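Local coordinates for protein light Chain (Clostridium botulinum, PDB 6BVD) that probably cleaves a SNARE protein of nerve terminals as the zinc-dependent protease light chain of the mosaic botulinum neurotoxin type HA, at residues E112-P118 with V233-Y238; T166-I172 with S191-F197; I242-T248 with K260-A265; S254-V258 with L366-E371. All blocks are in the same frame, centred on the assembly; numbering follows the deposited sequence.

Contact 1. Residues E112-P118 with V233-Y238. With ACT (acetate ion), chain F.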
# COMPACT_ATOMS: atom_id res chain seq x y z
N GLU A 112 -14.17 -11.85 9.61
CA GLU A 112 -14.61 -13.17 10.03
C GLU A 112 -13.51 -13.97 10.67
O GLU A 112 -13.74 -14.62 11.69
CB GLU A 112 -15.18 -13.97 8.83
CG GLU A 112 -16.52 -13.47 8.36
CD GLU A 112 -17.62 -13.88 9.28
OE1 GLU A 112 -17.43 -14.84 10.04
OE2 GLU A 112 -18.68 -13.26 9.27
N ILE A 113 -12.33 -13.98 10.07
CA ILE A 113 -11.20 -14.71 10.62
C ILE A 113 -10.84 -14.21 12.05
O ILE A 113 -10.34 -14.96 12.90
CB ILE A 113 -9.98 -14.60 9.70
CG1 ILE A 113 -10.26 -15.35 8.37
CG2 ILE A 113 -8.79 -15.23 10.34
CD1 ILE A 113 -10.53 -16.85 8.57
N LYS A 114 -11.05 -12.91 12.27
CA LYS A 114 -10.77 -12.30 13.58
C LYS A 114 -11.82 -12.66 14.60
O LYS A 114 -11.51 -13.00 15.74
CB LYS A 114 -10.67 -10.78 13.43
CG LYS A 114 -10.73 -10.01 14.77
CD LYS A 114 -10.74 -8.48 14.48
CE LYS A 114 -10.99 -7.66 15.75
NZ LYS A 114 -11.01 -6.18 15.45
N ASN A 115 -13.08 -12.62 14.18
CA ASN A 115 -14.22 -12.70 15.09
C ASN A 115 -14.83 -14.09 15.34
O ASN A 115 -15.57 -14.24 16.32
CB ASN A 115 -15.35 -11.77 14.60
CG ASN A 115 -14.96 -10.30 14.69
OD1 ASN A 115 -14.20 -9.91 15.58
ND2 ASN A 115 -15.49 -9.48 13.78
N ALA A 116 -14.57 -15.07 14.48
CA ALA A 116 -15.20 -16.40 14.65
C ALA A 116 -14.39 -17.26 15.62
O ALA A 116 -13.89 -18.32 15.27
CB ALA A 116 -15.37 -17.14 13.33
N ILE A 117 -14.29 -16.82 16.86
CA ILE A 117 -13.49 -17.58 17.82
C ILE A 117 -14.08 -19.00 18.11
O ILE A 117 -15.29 -19.21 18.11
CB ILE A 117 -13.37 -16.80 19.11
CG1 ILE A 117 -14.72 -16.74 19.79
CG2 ILE A 117 -12.80 -15.35 18.85
CD1 ILE A 117 -14.61 -16.33 21.26
N PRO A 118 -13.22 -19.99 18.37
CA PRO A 118 -13.76 -21.33 18.69
C PRO A 118 -14.64 -21.38 19.95
O PRO A 118 -14.43 -20.57 20.85
CB PRO A 118 -12.50 -22.16 18.91
CG PRO A 118 -11.47 -21.47 18.14
CD PRO A 118 -11.76 -20.01 18.25
N VAL A 233 -9.89 -22.16 6.69
CA VAL A 233 -9.76 -21.77 8.11
C VAL A 233 -11.14 -21.40 8.63
O VAL A 233 -11.60 -21.87 9.65
CB VAL A 233 -8.82 -20.57 8.26
CG1 VAL A 233 -8.84 -19.92 9.72
CG2 VAL A 233 -7.45 -20.92 7.82
N LEU A 234 -11.83 -20.57 7.85
CA LEU A 234 -13.15 -20.11 8.21
C LEU A 234 -14.12 -21.25 8.44
O LEU A 234 -14.93 -21.20 9.39
CB LEU A 234 -13.70 -19.15 7.13
CG LEU A 234 -14.98 -18.43 7.54
CD1 LEU A 234 -14.72 -17.55 8.77
CD2 LEU A 234 -15.47 -17.54 6.39
N HIS A 235 -14.09 -22.26 7.58
CA HIS A 235 -14.94 -23.40 7.78
C HIS A 235 -14.56 -24.07 9.13
O HIS A 235 -15.43 -24.49 9.88
CB HIS A 235 -14.83 -24.42 6.61
CG HIS A 235 -15.23 -23.83 5.28
ND1 HIS A 235 -14.72 -24.29 4.07
CD2 HIS A 235 -16.11 -22.87 4.97
CE1 HIS A 235 -15.26 -23.60 3.08
NE2 HIS A 235 -16.11 -22.73 3.58
N GLY A 236 -13.27 -24.18 9.39
CA GLY A 236 -12.83 -24.83 10.64
C GLY A 236 -13.26 -24.04 11.90
O GLY A 236 -13.66 -24.61 12.90
N LEU A 237 -13.17 -22.73 11.83
CA LEU A 237 -13.54 -21.86 12.96
C LEU A 237 -15.03 -22.00 13.26
O LEU A 237 -15.45 -21.95 14.42
CB LEU A 237 -13.18 -20.38 12.67
CG LEU A 237 -11.68 -20.06 12.68
CD1 LEU A 237 -11.41 -18.61 12.35
CD2 LEU A 237 -11.06 -20.38 14.09
N TYR A 238 -15.83 -22.17 12.21
CA TYR A 238 -17.25 -22.41 12.35
C TYR A 238 -17.60 -23.90 12.57
O TYR A 238 -18.77 -24.26 12.71
CB TYR A 238 -18.01 -21.84 11.12
CG TYR A 238 -18.34 -20.37 11.27
CD1 TYR A 238 -19.41 -19.94 12.05
CD2 TYR A 238 -17.58 -19.39 10.62
CE1 TYR A 238 -19.72 -18.54 12.17
CE2 TYR A 238 -17.86 -18.03 10.75
CZ TYR A 238 -18.94 -17.61 11.51
OH TYR A 238 -19.21 -16.24 11.59
C ACT F . -13.10 -27.46 4.37
O ACT F . -14.13 -27.86 4.95
OXT ACT F . -13.03 -26.29 3.93
CH3 ACT F . -11.93 -28.40 4.19

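Contact 2. Residues T166-I172 with S191-F197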
# COMPACT_ATOMS: atom_id res chain seq x y z
N THR A 166 3.25 -26.71 -1.92
CA THR A 166 2.02 -27.18 -1.27
C THR A 166 1.58 -26.26 -0.13
O THR A 166 2.30 -26.10 0.85
CB THR A 166 2.20 -28.61 -0.70
OG1 THR A 166 2.64 -29.48 -1.73
CG2 THR A 166 0.91 -29.15 -0.11
N ASN A 167 0.39 -25.67 -0.24
CA ASN A 167 -0.24 -24.98 0.88
C ASN A 167 -1.29 -25.89 1.49
O ASN A 167 -1.92 -26.67 0.77
CB ASN A 167 -0.87 -23.68 0.41
CG ASN A 167 0.09 -22.81 -0.33
OD1 ASN A 167 1.17 -22.46 0.19
ND2 ASN A 167 -0.26 -22.46 -1.56
N LYS A 168 -1.46 -25.87 2.81
CA LYS A 168 -2.54 -26.69 3.37
C LYS A 168 -3.05 -26.18 4.69
O LYS A 168 -2.32 -25.56 5.43
CB LYS A 168 -2.10 -28.15 3.53
CG LYS A 168 -0.97 -28.36 4.46
CD LYS A 168 -0.70 -29.85 4.66
CE LYS A 168 -0.48 -30.53 3.33
NZ LYS A 168 -0.07 -31.95 3.48
N THR A 169 -4.30 -26.49 4.97
CA THR A 169 -4.97 -26.02 6.18
C THR A 169 -5.33 -27.25 7.01
O THR A 169 -5.58 -28.31 6.43
CB THR A 169 -6.21 -25.18 5.79
OG1 THR A 169 -5.78 -24.06 4.99
CG2 THR A 169 -6.95 -24.63 7.00
N GLY A 170 -5.36 -27.13 8.33
CA GLY A 170 -5.73 -28.21 9.23
C GLY A 170 -6.27 -27.72 10.56
O GLY A 170 -6.08 -26.57 10.88
N GLY A 171 -6.96 -28.58 11.32
CA GLY A 171 -7.49 -28.17 12.62
C GLY A 171 -6.67 -28.82 13.74
O GLY A 171 -5.69 -29.52 13.46
N ILE A 172 -7.08 -28.62 14.99
CA ILE A 172 -6.37 -29.22 16.13
C ILE A 172 -7.20 -30.27 16.84
O ILE A 172 -8.43 -30.13 16.97
CB ILE A 172 -5.93 -28.12 17.13
CG1 ILE A 172 -5.07 -27.05 16.43
CG2 ILE A 172 -5.18 -28.77 18.33
CD1 ILE A 172 -3.76 -27.58 15.81
N SER A 191 -11.91 -24.85 16.15
CA SER A 191 -10.68 -24.98 16.96
C SER A 191 -9.68 -24.02 16.39
O SER A 191 -9.93 -23.44 15.31
CB SER A 191 -10.11 -26.42 16.92
OG SER A 191 -9.50 -26.70 15.67
N ILE A 192 -8.56 -23.83 17.10
CA ILE A 192 -7.42 -23.18 16.52
C ILE A 192 -7.11 -23.84 15.18
O ILE A 192 -7.13 -25.07 15.08
CB ILE A 192 -6.19 -23.28 17.44
CG1 ILE A 192 -6.39 -22.40 18.69
CG2 ILE A 192 -4.99 -22.70 16.76
CD1 ILE A 192 -5.35 -22.76 19.81
N MET A 193 -6.83 -23.03 14.15
CA MET A 193 -6.51 -23.59 12.84
C MET A 193 -5.05 -23.40 12.55
O MET A 193 -4.39 -22.59 13.19
CB MET A 193 -7.42 -22.97 11.74
CG MET A 193 -8.92 -23.25 12.00
SD MET A 193 -9.38 -25.05 11.99
CE MET A 193 -9.12 -25.50 10.24
N THR A 194 -4.52 -24.24 11.67
CA THR A 194 -3.14 -24.20 11.20
C THR A 194 -3.14 -24.02 9.68
O THR A 194 -3.88 -24.76 8.98
CB THR A 194 -2.38 -25.52 11.52
OG1 THR A 194 -2.61 -25.92 12.87
CG2 THR A 194 -0.89 -25.38 11.27
N VAL A 195 -2.28 -23.13 9.17
CA VAL A 195 -1.99 -23.09 7.72
C VAL A 195 -0.49 -23.23 7.42
O VAL A 195 0.33 -22.63 8.08
CB VAL A 195 -2.50 -21.78 7.07
CG1 VAL A 195 -1.97 -21.65 5.62
CG2 VAL A 195 -4.02 -21.75 7.09
N GLU A 196 -0.12 -24.07 6.46
CA GLU A 196 1.23 -24.05 5.92
C GLU A 196 1.14 -23.29 4.61
O GLU A 196 0.40 -23.72 3.71
CB GLU A 196 1.75 -25.47 5.67
CG GLU A 196 1.73 -26.33 6.91
CD GLU A 196 1.90 -27.80 6.57
OE1 GLU A 196 2.77 -28.13 5.73
OE2 GLU A 196 1.10 -28.61 7.08
N PHE A 197 1.83 -22.16 4.52
CA PHE A 197 1.68 -21.29 3.36
C PHE A 197 3.03 -20.85 2.79
O PHE A 197 3.96 -20.44 3.52
CB PHE A 197 0.85 -20.05 3.71
CG PHE A 197 0.42 -19.28 2.49
CD1 PHE A 197 -0.55 -19.82 1.66
CD2 PHE A 197 1.01 -18.08 2.15
CE1 PHE A 197 -0.93 -19.14 0.50
CE2 PHE A 197 0.61 -17.39 1.00
CZ PHE A 197 -0.33 -17.92 0.19
O HOH W 1 -2.82 -28.64 12.45

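Contact 3. Residues I242-T248 with K260-A265. With ACT (acetate ion), chain F.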
# COMPACT_ATOMS: atom_id res chain seq x y z
N ILE A 242 -14.71 -30.25 6.59
CA ILE A 242 -14.79 -31.68 6.23
C ILE A 242 -13.56 -32.21 5.49
O ILE A 242 -12.85 -31.47 4.81
CB ILE A 242 -16.07 -32.01 5.39
CG1 ILE A 242 -16.18 -31.13 4.13
CG2 ILE A 242 -17.30 -31.79 6.22
CD1 ILE A 242 -17.33 -31.59 3.16
N THR A 243 -13.32 -33.52 5.64
CA THR A 243 -12.31 -34.23 4.89
C THR A 243 -12.91 -35.33 3.97
O THR A 243 -12.24 -35.78 3.04
CB THR A 243 -11.30 -34.92 5.83
OG1 THR A 243 -12.03 -35.82 6.67
CG2 THR A 243 -10.54 -33.89 6.70
N GLU A 244 -14.14 -35.79 4.24
CA GLU A 244 -14.70 -36.91 3.46
C GLU A 244 -15.71 -36.38 2.45
O GLU A 244 -15.48 -35.32 1.90
CB GLU A 244 -15.31 -37.95 4.39
CG GLU A 244 -14.34 -38.37 5.50
CD GLU A 244 -12.99 -38.84 4.94
OE1 GLU A 244 -13.00 -39.66 4.01
OE2 GLU A 244 -11.92 -38.38 5.41
N TYR A 245 -16.81 -37.09 2.20
CA TYR A 245 -17.75 -36.61 1.14
C TYR A 245 -16.98 -36.43 -0.18
O TYR A 245 -17.13 -35.41 -0.88
CB TYR A 245 -18.43 -35.27 1.57
CG TYR A 245 -19.12 -35.40 2.90
CD1 TYR A 245 -20.41 -35.87 2.98
CD2 TYR A 245 -18.46 -35.09 4.10
CE1 TYR A 245 -21.05 -36.03 4.19
CE2 TYR A 245 -19.09 -35.23 5.31
CZ TYR A 245 -20.38 -35.70 5.35
OH TYR A 245 -21.02 -35.86 6.55
N LYS A 246 -16.15 -37.41 -0.53
CA LYS A 246 -15.25 -37.28 -1.68
C LYS A 246 -15.98 -37.66 -2.99
O LYS A 246 -16.79 -38.59 -3.00
CB LYS A 246 -14.02 -38.16 -1.50
CG LYS A 246 -13.13 -37.75 -0.32
CD LYS A 246 -11.90 -38.65 -0.24
CE LYS A 246 -10.97 -38.18 0.90
NZ LYS A 246 -9.69 -38.92 0.95
N ILE A 247 -15.72 -36.91 -4.06
CA ILE A 247 -16.44 -37.14 -5.32
C ILE A 247 -15.52 -36.99 -6.52
O ILE A 247 -14.42 -36.42 -6.42
CB ILE A 247 -17.66 -36.15 -5.49
CG1 ILE A 247 -17.19 -34.69 -5.43
CG2 ILE A 247 -18.71 -36.40 -4.41
CD1 ILE A 247 -18.34 -33.66 -5.55
N THR A 248 -16.00 -37.50 -7.65
CA THR A 248 -15.41 -37.24 -8.96
C THR A 248 -16.47 -36.50 -9.81
O THR A 248 -17.64 -36.49 -9.48
CB THR A 248 -14.96 -38.56 -9.67
OG1 THR A 248 -16.04 -39.48 -9.60
CG2 THR A 248 -13.74 -39.17 -8.96
N LYS A 260 -8.09 -38.78 -8.47
CA LYS A 260 -8.79 -39.50 -7.41
C LYS A 260 -10.06 -38.73 -6.98
O LYS A 260 -10.25 -37.58 -7.40
CB LYS A 260 -7.85 -39.68 -6.22
CG LYS A 260 -7.42 -38.32 -5.64
CD LYS A 260 -6.33 -38.41 -4.59
CE LYS A 260 -5.76 -37.02 -4.31
NZ LYS A 260 -5.13 -36.92 -2.97
N PRO A 261 -10.94 -39.37 -6.19
CA PRO A 261 -12.00 -38.54 -5.61
C PRO A 261 -11.44 -37.47 -4.65
O PRO A 261 -10.38 -37.66 -4.01
CB PRO A 261 -12.89 -39.53 -4.87
CG PRO A 261 -12.17 -40.91 -4.99
CD PRO A 261 -11.26 -40.81 -6.14
N ILE A 262 -12.16 -36.37 -4.59
CA ILE A 262 -11.75 -35.14 -3.88
C ILE A 262 -12.87 -34.71 -2.93
O ILE A 262 -14.04 -34.71 -3.33
CB ILE A 262 -11.45 -33.99 -4.91
CG1 ILE A 262 -10.23 -34.31 -5.78
CG2 ILE A 262 -11.23 -32.64 -4.21
CD1 ILE A 262 -8.96 -34.53 -5.00
N THR A 263 -12.56 -34.30 -1.69
CA THR A 263 -13.62 -33.85 -0.77
C THR A 263 -14.50 -32.77 -1.40
O THR A 263 -13.99 -31.89 -2.10
CB THR A 263 -13.04 -33.31 0.59
OG1 THR A 263 -14.13 -32.82 1.38
CG2 THR A 263 -12.08 -32.16 0.36
N SER A 264 -15.81 -32.85 -1.16
CA SER A 264 -16.78 -31.87 -1.67
C SER A 264 -16.42 -30.44 -1.25
O SER A 264 -16.87 -29.49 -1.89
CB SER A 264 -18.19 -32.17 -1.17
OG SER A 264 -18.76 -33.26 -1.86
N ALA A 265 -15.65 -30.32 -0.17
CA ALA A 265 -15.27 -28.99 0.36
C ALA A 265 -14.40 -28.19 -0.62
O ALA A 265 -14.43 -26.96 -0.61
CB ALA A 265 -14.53 -29.12 1.73
C ACT F . -13.10 -27.46 4.37
O ACT F . -14.13 -27.86 4.95
OXT ACT F . -13.03 -26.29 3.93
CH3 ACT F . -11.93 -28.40 4.19
O HOH W 2 -8.86 -36.92 -1.80
O HOH W 3 -12.51 -35.27 -8.29

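Contact 4. Residues S254-V258 with L366-E371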
# COMPACT_ATOMS: atom_id res chain seq x y z
N SER A 254 -12.36 -30.96 -20.72
CA SER A 254 -11.01 -30.93 -21.29
C SER A 254 -10.03 -30.13 -20.43
O SER A 254 -8.83 -30.40 -20.48
CB SER A 254 -11.03 -30.36 -22.72
OG SER A 254 -11.79 -29.17 -22.77
N TYR A 255 -10.53 -29.14 -19.68
CA TYR A 255 -9.66 -28.32 -18.85
C TYR A 255 -9.21 -29.03 -17.57
O TYR A 255 -8.28 -28.56 -16.90
CB TYR A 255 -10.36 -27.00 -18.46
CG TYR A 255 -11.32 -27.06 -17.27
CD1 TYR A 255 -10.86 -26.96 -15.96
CD2 TYR A 255 -12.71 -27.15 -17.46
CE1 TYR A 255 -11.72 -26.99 -14.87
CE2 TYR A 255 -13.59 -27.17 -16.36
CZ TYR A 255 -13.08 -27.08 -15.07
OH TYR A 255 -13.92 -27.13 -13.97
N MET A 256 -9.92 -30.09 -17.22
CA MET A 256 -9.71 -30.82 -15.96
C MET A 256 -8.60 -31.88 -16.01
O MET A 256 -8.39 -32.52 -17.06
CB MET A 256 -11.00 -31.52 -15.51
CG MET A 256 -12.13 -30.64 -15.06
SD MET A 256 -13.61 -31.65 -14.81
CE MET A 256 -14.79 -30.43 -14.22
N LYS A 257 -7.92 -32.05 -14.89
CA LYS A 257 -7.04 -33.19 -14.67
C LYS A 257 -7.47 -33.94 -13.40
O LYS A 257 -7.24 -33.47 -12.28
CB LYS A 257 -5.58 -32.75 -14.58
CG LYS A 257 -4.62 -33.92 -14.62
CD LYS A 257 -3.27 -33.63 -14.02
CE LYS A 257 -2.42 -34.89 -14.04
NZ LYS A 257 -1.00 -34.61 -13.66
N VAL A 258 -8.16 -35.07 -13.57
CA VAL A 258 -8.74 -35.80 -12.43
C VAL A 258 -7.94 -37.08 -12.13
O VAL A 258 -7.64 -37.83 -13.04
CB VAL A 258 -10.21 -36.20 -12.70
CG1 VAL A 258 -10.87 -36.62 -11.40
CG2 VAL A 258 -10.98 -35.05 -13.30
N LEU A 366 -10.18 -22.21 -14.29
CA LEU A 366 -11.55 -22.51 -14.67
C LEU A 366 -12.35 -23.25 -13.63
O LEU A 366 -13.59 -23.19 -13.63
CB LEU A 366 -11.54 -23.32 -15.98
CG LEU A 366 -11.33 -22.42 -17.21
CD1 LEU A 366 -11.23 -23.23 -18.50
CD2 LEU A 366 -12.47 -21.41 -17.31
N GLY A 367 -11.67 -23.96 -12.73
CA GLY A 367 -12.32 -24.71 -11.67
C GLY A 367 -11.26 -25.41 -10.83
O GLY A 367 -10.08 -25.43 -11.21
N TYR A 368 -11.66 -26.00 -9.71
CA TYR A 368 -10.70 -26.66 -8.83
C TYR A 368 -9.88 -27.76 -9.51
O TYR A 368 -8.70 -27.94 -9.23
CB TYR A 368 -11.41 -27.28 -7.62
CG TYR A 368 -10.41 -27.88 -6.66
CD1 TYR A 368 -9.71 -27.06 -5.76
CD2 TYR A 368 -10.13 -29.24 -6.68
CE1 TYR A 368 -8.77 -27.60 -4.90
CE2 TYR A 368 -9.18 -29.78 -5.83
CZ TYR A 368 -8.50 -28.94 -4.94
OH TYR A 368 -7.57 -29.47 -4.08
N LEU A 369 -10.50 -28.49 -10.44
CA LEU A 369 -9.85 -29.61 -11.10
C LEU A 369 -8.99 -29.21 -12.28
O LEU A 369 -8.51 -30.09 -13.02
CB LEU A 369 -10.89 -30.63 -11.57
CG LEU A 369 -11.60 -31.37 -10.43
CD1 LEU A 369 -12.78 -32.22 -10.93
CD2 LEU A 369 -10.61 -32.22 -9.59
N ALA A 370 -8.80 -27.90 -12.47
CA ALA A 370 -7.98 -27.42 -13.58
C ALA A 370 -6.53 -27.88 -13.44
O ALA A 370 -6.02 -28.04 -12.32
CB ALA A 370 -8.04 -25.88 -13.69
N GLU A 371 -5.85 -28.05 -14.58
CA GLU A 371 -4.47 -28.51 -14.56
C GLU A 371 -3.58 -27.41 -14.00
O GLU A 371 -3.77 -26.22 -14.30
CB GLU A 371 -4.02 -28.92 -15.98
CG GLU A 371 -2.67 -29.65 -16.01
CD GLU A 371 -2.28 -30.12 -17.43
OE1 GLU A 371 -3.11 -30.01 -18.36
OE2 GLU A 371 -1.15 -30.64 -17.59
O HOH W 4 -13.23 -28.17 -11.19

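Contact 1. Residues E112-P118 with V233-Y238
The C-terminal end of helix 104-115, with the turn that follows it, lies against the last turn of helix 222-237; the CA atoms of I113 and L234 come within 6.2 Å, and those of P118 and L237 within 5.8 Å. A116 leaves the helix as the centre of an inverse gamma turn, and its methyl group faces the second helix, meeting CE2 of Y238 at 3.7 Å and, a little farther off, CB of L237. Beside it the carbonyl oxygen of A116 rests on CB of L237. L237 spans much of the other segment: its CD1 lies by I113 and its CD2 by P118 CG. One turn earlier, I113 uses only the end of its chain. CD1 sits 3.7 Å from CG1 of V233, the two side chains crossing at about a right angle, and it also touches the backbone N and CB of L234. L234 answers with CD1, packed on CB of E112.

The one polar link is at the margin. Y238 OH donates to E112 OE1 at 2.7 Å, on the syn lone pair, with the carboxylate turned 36° from the ring plane. A bend at chi2 (-76°) turns the E112 carboxylate to the phenol, and K347 pairs with the other oxygen, OE2, so both oxygens are engaged. On another side of the second helix, H235 ND1 donates an almost straight bond to the acetate. Helix 222-237 carries the HExxH zinc-binding motif of the clostridial neurotoxin proteases, and this contact packs its C-terminal turn into the protein core.

Contact 2. Residues T166-I172 with S191-F197
K168 and E196 meet as an antiparallel hydrogen-bonded pair, and their side chains run side by side in the same direction. From CB of K168, chi1 of 62° sets CG between the backbone N and the carbonyl carbon, alongside the glutamate: CG and then CD each lie 3.3 Å from E196 OE2. The bend at chi3 then carries the chain off, leaving NZ 5.0 Å from OE2, so the aliphatic part makes the contact and the opposite charges stay apart.

The backbones exchange paired bonds at K168/E196 and again at G170/T194, where T194 N reaches G170 O at 2.9 Å. Farther along, S191 OG accepts from I172 N in a nearly straight bond (174°) and donates to I192 O. A water joins T194 OG1 to G171 O. On the T169 face, M193 bends twice to bring CE within 3.3 Å of G170 O, while T169 OG1 touches V195 CG2. At the far end the N167 amide lies 26° from the plane of the F197 ring, its OD1 taken by S198 N.

Strand 168-171 is an edge strand of the mixed sheet packed against the HExxH helix, and T169 OG1 hydrogen-bonds to E229, the glutamate of that motif.

Contact 3. Residues I242-T248 with K260-A265
Hydrogen bonds between I247 and I262, N to O in both directions and each 2.9 Å long, tie strands 246-247 and 262-263 into a two-stranded antiparallel sheet. K246 and T263 form the neighbouring non-hydrogen-bonded pair, with K246 CA making a CA-H...O contact to I262 O.

Side-chain hydroxyls add a second set of bonds. T263 OG1 lies anti to its own nitrogen (chi1 177°) and donates to E244 O at 2.9 Å, in the carbonyl plane; as N-cap of helix 264-270 it also accepts a weak bond from A265 N. Y245 O takes two donors from S264: OG comes in the carbonyl plane, whereas N stands 44° above it.

Van der Waals contacts flank these bonds. I242 CG1 packs on A265 CB at 3.5 Å, I247 CD1 touches S264 OG, and K246 sets CB against P261 CB and CG beside T263 N before its extended end leads away. One water bridges I247 O and, weakly, K260 O; another donates to P261 O and accepts weakly from K246 NZ.

The acetate accepts from I242 N at 3.0 Å and abuts A265 CB. T263 OG1, S264 OG and S264 N all bond to carbonyls of 244-245, so directional bonds tie the start of the helix supplying zinc ligand E266 to segment 242-248.

Contact 4. Residues S254-V258 with L366-E371
Two irregular loops of the zinc protease join here through a single backbone bridge at M256 and A370, next to a type I beta turn running from G367 to A370. Y255 lays its ring along L366, G367 and A370. The ring has L366 CB over one face, a CH-pi contact 3.8 Å from the ring centroid, and CG of the neighbouring M256 over the opposite face. A chi1 of 82° puts the ring between its backbone N and carbonyl carbon, and from there CD1 also reaches A370 CB. At the far end OH stands 3.7 Å from G367 CA, close over a residue that has no side chain to get in the way.

L369 points across to the other loop and is buried there. Its CB rests on CG of M256 at 3.7 Å, while CD1 reaches both M256 SD and V258 CG2, the pairs of side chains meeting at a slant. Outside the two loops, P249 and F267 also touch this leucine, which joins it to the loop after strand 246-247 and to helix 264-270.

The bridge itself is uneven. K257 N donates to L369 O at 2.8 Å, the donor nearly in line with the carbonyl bond, but E371 N reaches Y255 O only weakly, at 3.4 Å. At the rim the side chains of K257 and E371 come near each other at their CB atoms, but K257 NZ remains 5.6 Å from E371 OE2. One water links the two loops: it accepts from L369 N at 2.8 Å and lies 3.0 Å from Y255 OH.

How the contacts relate
All four contacts lie near the zinc site formed by H228, H232 and E266. Contacts 1 and 2 touch directly, their centres 12 Å apart: V233 CG2 packs on V195 CG2 at 3.6 Å, which seats the HExxH helix on the sheet. Contact 3 follows contact 1 in the chain, and one acetate, also bonded to H232 ND1, joins H235 of contact 1 to I242 of contact 3. Contacts 3 and 4 interleave along the chain and meet where I262 CG2 touches Y368 CE2 at 3.9 Å. The side chains of T169 and A265 each come to about 7 Å from the zinc, against about 10 Å for V233 and 11 Å for L369.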